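Side-chain contacts in endoglucanase (Clostridium thermocellum, PDB 2YIK), which probably hydrolyses internal beta-1,4-glucosidic bonds in cellulose, as a family 9 glycoside hydrolase: residues Leu289-Gln294 / Ala330-Leu335; Asp360-Ile365 / Ala403-Lys408. All blocks are in the same frame, centred on the assembly; numbering follows the deposited sequence.

Interaction 1 (Leu289-Gln294 / Ala330-Leu335)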
loop_
_atom_site.group_PDB
_atom_site.type_symbol
_atom_site.label_atom_id
_atom_site.label_comp_id
_atom_site.label_asym_id
_atom_site.label_seq_id
_atom_site.Cartn_x
_atom_site.Cartn_y
_atom_site.Cartn_z
ATOM N N LEU A 289 -15.611 -4.156 1.931
ATOM C CA LEU A 289 -16.424 -5.357 1.836
ATOM C C LEU A 289 -17.898 -5.009 1.635
ATOM O O LEU A 289 -18.628 -5.762 0.992
ATOM C CB LEU A 289 -16.234 -6.235 3.076
ATOM C CG LEU A 289 -14.954 -7.079 3.014
ATOM C CD1 LEU A 289 -14.609 -7.619 4.383
ATOM C CD2 LEU A 289 -15.136 -8.214 2.007
ATOM N N TYR A 290 -18.341 -3.870 2.170
ATOM C CA TYR A 290 -19.736 -3.491 1.973
ATOM C C TYR A 290 -19.875 -3.072 0.519
ATOM O O TYR A 290 -20.856 -3.408 -0.145
ATOM C CB TYR A 290 -20.157 -2.328 2.872
ATOM C CG TYR A 290 -21.599 -1.914 2.630
ATOM C CD1 TYR A 290 -22.662 -2.637 3.182
ATOM C CD2 TYR A 290 -21.904 -0.841 1.789
ATOM C CE1 TYR A 290 -23.993 -2.302 2.897
ATOM C CE2 TYR A 290 -23.223 -0.500 1.499
ATOM C CZ TYR A 290 -24.262 -1.232 2.056
ATOM O OH TYR A 290 -25.560 -0.878 1.767
ATOM N N LEU A 291 -18.873 -2.349 0.024
ATOM C CA LEU A 291 -18.867 -1.888 -1.358
ATOM C C LEU A 291 -18.929 -3.096 -2.297
ATOM O O LEU A 291 -19.611 -3.069 -3.321
ATOM C CB LEU A 291 -17.596 -1.066 -1.613
ATOM C CG LEU A 291 -17.584 0.036 -2.679
ATOM C CD1 LEU A 291 -18.792 0.946 -2.512
ATOM C CD2 LEU A 291 -16.286 0.845 -2.557
ATOM N N ALA A 292 -18.232 -4.164 -1.925
ATOM C CA ALA A 292 -18.185 -5.375 -2.732
ATOM C C ALA A 292 -19.408 -6.276 -2.639
ATOM O O ALA A 292 -19.794 -6.917 -3.614
ATOM C CB ALA A 292 -16.932 -6.185 -2.373
ATOM N N THR A 293 -20.035 -6.311 -1.470
ATOM C CA THR A 293 -21.175 -7.223 -1.247
ATOM C C THR A 293 -22.580 -6.691 -0.959
ATOM O O THR A 293 -23.576 -7.392 -1.198
ATOM C CB THR A 293 -20.884 -8.184 -0.029
ATOM O OG1 THR A 293 -20.704 -7.405 1.175
ATOM C CG2 THR A 293 -19.633 -9.014 -0.263
ATOM N N GLN A 294 -22.637 -5.436 -0.521
ATOM C CA GLN A 294 -23.827 -4.718 -0.015
ATOM C C GLN A 294 -24.511 -5.475 1.157
ATOM O O GLN A 294 -25.694 -5.278 1.472
ATOM C CB GLN A 294 -24.806 -4.242 -1.157
ATOM C CG GLN A 294 -24.085 -3.279 -2.131
ATOM C CD GLN A 294 -23.719 -3.975 -3.424
ATOM O OE1 GLN A 294 -24.516 -4.005 -4.375
ATOM N NE2 GLN A 294 -22.533 -4.592 -3.457
ATOM N N ALA A 330 -17.858 7.517 2.508
ATOM C CA ALA A 330 -18.552 8.628 1.874
ATOM C C ALA A 330 -19.053 8.223 0.486
ATOM O O ALA A 330 -20.157 8.600 0.087
ATOM C CB ALA A 330 -17.634 9.837 1.775
ATOM N N GLU A 331 -18.244 7.464 -0.250
ATOM C CA GLU A 331 -18.645 7.013 -1.579
ATOM C C GLU A 331 -19.810 6.038 -1.433
ATOM O O GLU A 331 -20.704 6.011 -2.263
ATOM C CB GLU A 331 -17.470 6.344 -2.304
ATOM C CG GLU A 331 -16.322 7.300 -2.594
ATOM C CD GLU A 331 -15.127 6.648 -3.281
ATOM O OE1 GLU A 331 -15.265 5.559 -3.874
ATOM O OE2 GLU A 331 -14.035 7.247 -3.233
ATOM N N ILE A 332 -19.792 5.243 -0.368
ATOM C CA ILE A 332 -20.856 4.285 -0.103
ATOM C C ILE A 332 -22.151 5.057 0.149
ATOM O O ILE A 332 -23.220 4.693 -0.347
ATOM C CB ILE A 332 -20.501 3.416 1.128
ATOM C CG1 ILE A 332 -19.502 2.334 0.708
ATOM C CG2 ILE A 332 -21.763 2.824 1.757
ATOM C CD1 ILE A 332 -18.879 1.593 1.863
ATOM N N ASN A 333 -22.041 6.139 0.912
ATOM C CA ASN A 333 -23.197 6.957 1.214
ATOM C C ASN A 333 -23.754 7.616 -0.040
ATOM O O ASN A 333 -24.968 7.689 -0.215
ATOM C CB ASN A 333 -22.850 8.044 2.225
ATOM C CG ASN A 333 -24.026 8.942 2.508
ATOM O OD1 ASN A 333 -24.054 10.110 2.115
ATOM N ND2 ASN A 333 -25.020 8.388 3.173
ATOM N N ASP A 334 -22.866 8.103 -0.904
ATOM C CA ASP A 334 -23.285 8.758 -2.140
ATOM C C ASP A 334 -23.998 7.780 -3.061
ATOM O O ASP A 334 -24.998 8.116 -3.689
ATOM C CB ASP A 334 -22.082 9.343 -2.891
ATOM C CG ASP A 334 -21.527 10.603 -2.237
ATOM O OD1 ASP A 334 -22.215 11.206 -1.384
ATOM O OD2 ASP A 334 -20.397 11.001 -2.599
ATOM N N LEU A 335 -23.464 6.568 -3.122
ATOM C CA LEU A 335 -23.981 5.497 -3.962
ATOM C C LEU A 335 -25.343 4.933 -3.550
ATOM O O LEU A 335 -26.232 4.741 -4.385
ATOM C CB LEU A 335 -22.970 4.349 -3.954
ATOM C CG LEU A 335 -22.302 3.788 -5.208
ATOM C CD1 LEU A 335 -22.104 4.854 -6.266
ATOM C CD2 LEU A 335 -20.972 3.175 -4.780
#
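This is an apolar helix-to-helix contact in which Y290 and L291 pack against I332, with L335 at the margin. It joins the C-terminal end of helix 279-293 to helix 322-336, and is helix packing of the kind that builds the (alpha/alpha)6 barrel of family 9. The two short segments run in the same general direction, at 31°, with their axes 10.5 Å apart. No hydrogen bond crosses between them. I332 lies between Y290 and L291. Its CG2 is 3.6 Å from Y290 CE2, oblique to the ring. Its CG1 is 3.6 Å from L291 CD1, while the tip CD1 of the same branch turns back to Y290 CD2. The CG of Y290 is anti to the backbone N (chi1 178°), which carries the ring out beside the isoleucine. L291 CD1 also meets L335 CD2 at 3.9 Å, where the two side chains cross at about a right angle. On the tyrosine side, Q294 CA lies 3.8 Å above the plane of the Y290 ring, toward its rim. The hydroxyl of Y290 is hydrogen-bonded to E296, which ties the far end of the ring to the start of the next helix. N333, next to I332, is a ligand of a bound calcium ion. Around the contact, helix 296-305 touches Y290 through Y298 and L299. F343 of helix 342-350 touches both Y290 and I332, while helix 238-257 packs behind L289.

Interaction 2 (Asp360-Ile365 / Ala403-Lys408)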
loop_
_atom_site.group_PDB
_atom_site.type_symbol
_atom_site.label_atom_id
_atom_site.label_comp_id
_atom_site.label_asym_id
_atom_site.label_seq_id
_atom_site.Cartn_x
_atom_site.Cartn_y
_atom_site.Cartn_z
ATOM N N ASP A 360 -21.703 14.241 8.179
ATOM C CA ASP A 360 -21.647 14.332 6.727
ATOM C C ASP A 360 -20.395 13.534 6.413
ATOM O O ASP A 360 -19.280 13.952 6.732
ATOM C CB ASP A 360 -21.514 15.788 6.260
ATOM C CG ASP A 360 -21.340 15.912 4.743
ATOM O OD1 ASP A 360 -20.824 14.974 4.097
ATOM O OD2 ASP A 360 -21.704 16.970 4.188
ATOM N N PHE A 361 -20.584 12.373 5.799
ATOM C CA PHE A 361 -19.466 11.495 5.501
ATOM C C PHE A 361 -18.270 12.111 4.773
ATOM O O PHE A 361 -17.144 11.688 5.003
ATOM C CB PHE A 361 -19.985 10.227 4.805
ATOM C CG PHE A 361 -20.743 9.305 5.740
ATOM C CD1 PHE A 361 -20.081 8.655 6.780
ATOM C CD2 PHE A 361 -22.125 9.139 5.622
ATOM C CE1 PHE A 361 -20.780 7.858 7.692
ATOM C CE2 PHE A 361 -22.835 8.342 6.532
ATOM C CZ PHE A 361 -22.158 7.703 7.567
ATOM N N TRP A 362 -18.494 13.113 3.928
ATOM C CA TRP A 362 -17.376 13.764 3.235
ATOM C C TRP A 362 -16.717 14.877 4.064
ATOM O O TRP A 362 -15.589 15.284 3.775
ATOM C CB TRP A 362 -17.827 14.370 1.902
ATOM C CG TRP A 362 -17.867 13.411 0.752
ATOM C CD1 TRP A 362 -18.960 13.083 0.002
ATOM C CD2 TRP A 362 -16.766 12.671 0.198
ATOM N NE1 TRP A 362 -18.611 12.188 -0.980
ATOM C CE2 TRP A 362 -17.267 11.913 -0.883
ATOM C CE3 TRP A 362 -15.401 12.566 0.515
ATOM C CZ2 TRP A 362 -16.465 11.071 -1.657
ATOM C CZ3 TRP A 362 -14.593 11.723 -0.255
ATOM C CH2 TRP A 362 -15.133 10.986 -1.327
ATOM N N LYS A 363 -17.413 15.366 5.090
ATOM C CA LYS A 363 -16.898 16.459 5.913
ATOM C C LYS A 363 -15.529 16.195 6.544
ATOM O O LYS A 363 -14.664 17.071 6.531
ATOM C CB LYS A 363 -17.928 16.844 6.990
ATOM C CG LYS A 363 -17.565 18.074 7.812
ATOM C CD LYS A 363 -17.203 19.255 6.921
ATOM C CE LYS A 363 -17.045 20.548 7.723
ATOM N NZ LYS A 363 -16.771 21.690 6.802
ATOM N N PRO A 364 -15.305 14.992 7.099
ATOM C CA PRO A 364 -13.983 14.768 7.693
ATOM C C PRO A 364 -12.839 14.915 6.687
ATOM O O PRO A 364 -11.740 15.350 7.041
ATOM C CB PRO A 364 -14.091 13.349 8.242
ATOM C CG PRO A 364 -15.541 13.252 8.612
ATOM C CD PRO A 364 -16.212 13.874 7.406
ATOM N N ILE A 365 -13.100 14.549 5.435
ATOM C CA ILE A 365 -12.086 14.649 4.397
ATOM C C ILE A 365 -11.991 16.082 3.877
ATOM O O ILE A 365 -10.927 16.521 3.442
ATOM C CB ILE A 365 -12.380 13.648 3.245
ATOM C CG1 ILE A 365 -11.903 12.243 3.650
ATOM C CG2 ILE A 365 -11.727 14.112 1.946
ATOM C CD1 ILE A 365 -10.403 12.154 3.910
ATOM N N ALA A 403 -7.097 14.314 -2.354
ATOM C CA ALA A 403 -7.579 15.535 -2.990
ATOM C C ALA A 403 -8.242 15.239 -4.340
ATOM O O ALA A 403 -9.308 15.773 -4.650
ATOM C CB ALA A 403 -6.424 16.509 -3.184
ATOM N N LEU A 404 -7.600 14.385 -5.133
ATOM C CA LEU A 404 -8.099 14.021 -6.455
ATOM C C LEU A 404 -9.344 13.130 -6.389
ATOM O O LEU A 404 -10.223 13.222 -7.240
ATOM C CB LEU A 404 -6.973 13.352 -7.245
ATOM C CG LEU A 404 -5.797 14.327 -7.434
ATOM C CD1 LEU A 404 -4.500 13.575 -7.673
ATOM C CD2 LEU A 404 -6.116 15.269 -8.587
ATOM N N VAL A 405 -9.417 12.279 -5.370
ATOM C CA VAL A 405 -10.575 11.412 -5.192
ATOM C C VAL A 405 -11.790 12.265 -4.782
ATOM O O VAL A 405 -12.913 12.034 -5.237
ATOM C CB VAL A 405 -10.298 10.329 -4.112
ATOM C CG1 VAL A 405 -11.608 9.694 -3.645
ATOM C CG2 VAL A 405 -9.372 9.264 -4.686
ATOM N N TYR A 406 -11.557 13.263 -3.933
ATOM C CA TYR A 406 -12.639 14.139 -3.487
ATOM C C TYR A 406 -13.230 14.892 -4.678
ATOM O O TYR A 406 -14.454 14.965 -4.832
ATOM C CB TYR A 406 -12.134 15.156 -2.459
ATOM C CG TYR A 406 -13.221 16.052 -1.902
ATOM C CD1 TYR A 406 -13.617 17.206 -2.578
ATOM C CD2 TYR A 406 -13.862 15.739 -0.706
ATOM C CE1 TYR A 406 -14.625 18.024 -2.076
ATOM C CE2 TYR A 406 -14.866 16.550 -0.192
ATOM C CZ TYR A 406 -15.243 17.691 -0.880
ATOM O OH TYR A 406 -16.217 18.517 -0.363
ATOM N N ASP A 407 -12.365 15.451 -5.521
ATOM C CA ASP A 407 -12.843 16.193 -6.679
ATOM C C ASP A 407 -13.567 15.291 -7.666
ATOM O O ASP A 407 -14.556 15.706 -8.277
ATOM C CB ASP A 407 -11.690 16.929 -7.379
ATOM C CG ASP A 407 -11.281 18.205 -6.643
ATOM O OD1 ASP A 407 -11.920 18.529 -5.620
ATOM O OD2 ASP A 407 -10.326 18.884 -7.084
ATOM N N LYS A 408 -13.084 14.061 -7.818
ATOM C CA LYS A 408 -13.732 13.140 -8.734
ATOM C C LYS A 408 -15.178 12.936 -8.301
ATOM O O LYS A 408 -16.094 12.943 -9.127
ATOM C CB LYS A 408 -13.032 11.782 -8.757
ATOM C CG LYS A 408 -13.799 10.748 -9.576
ATOM C CD LYS A 408 -13.257 9.338 -9.400
ATOM C CE LYS A 408 -14.235 8.309 -9.979
ATOM N NZ LYS A 408 -13.838 6.904 -9.677
#
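W362 and I365 meet V405 and Y406 where the chain enters helix 363-373 and passes the end of helix 392-408. The approach begins at D360, whose carboxylate OD1 accepts the backbone N of W362 at 3.0 Å. This capping bond uses the anti side of the oxygen and lies 27° out of the carboxylate plane. A type I turn from D360 to K363 leads into the helix. W362 carries most of this segment's share. Its CG stands beside its own backbone N (chi1 -84°), and the indole reaches toward the second helix. Y406 turns a ring edge to the indole face in an offset edge-to-face stack. The centroid of the six-membered indole ring and that of the tyrosine are 5.4 Å apart, with planes at 77°. The closest atoms are W362 CE3 and Y406 CD2, at 3.7 Å. V405 CG1 sits near the indole plane, at the edge, 4.4 Å from W362 CH2. The indole NE1 is hydrogen-bonded to D334, which probably helps to hold the ring in this orientation. One turn on, I365 places CG2 3.8 Å from Y406 CD2, so this tyrosine carbon touches both residues. H410 stacks on Y406 and meets W362 edge-to-face, extending the aromatic cluster. Such packing of the lead-in and first turn of one helix on the last turns of another is in keeping with the (alpha/alpha)6 barrel of family 9 glycoside hydrolases.

From the N terminus, interaction 1 comes first. It closes a loop of 35 residues that contains helix 296-305 and the first half of helix 322-336. N333 within segment 330-335 is already a calcium ligand; the chain then passes the others, D337, S340 and E344, the last in helix 342-350. Interaction 2 opens afterwards and closes a loop of 37 residues, taking in most of helices 363-373 and 392-408. The two follow in series, neither nested nor crossed. Their centres are 15 Å apart, and segment 330-335 bridges them. A330 packs on F361 and W362, and E331 on V405. Helix 322-336 thus ties helix 279-293 to the turn leading into helix 363-373 and to helix 392-408.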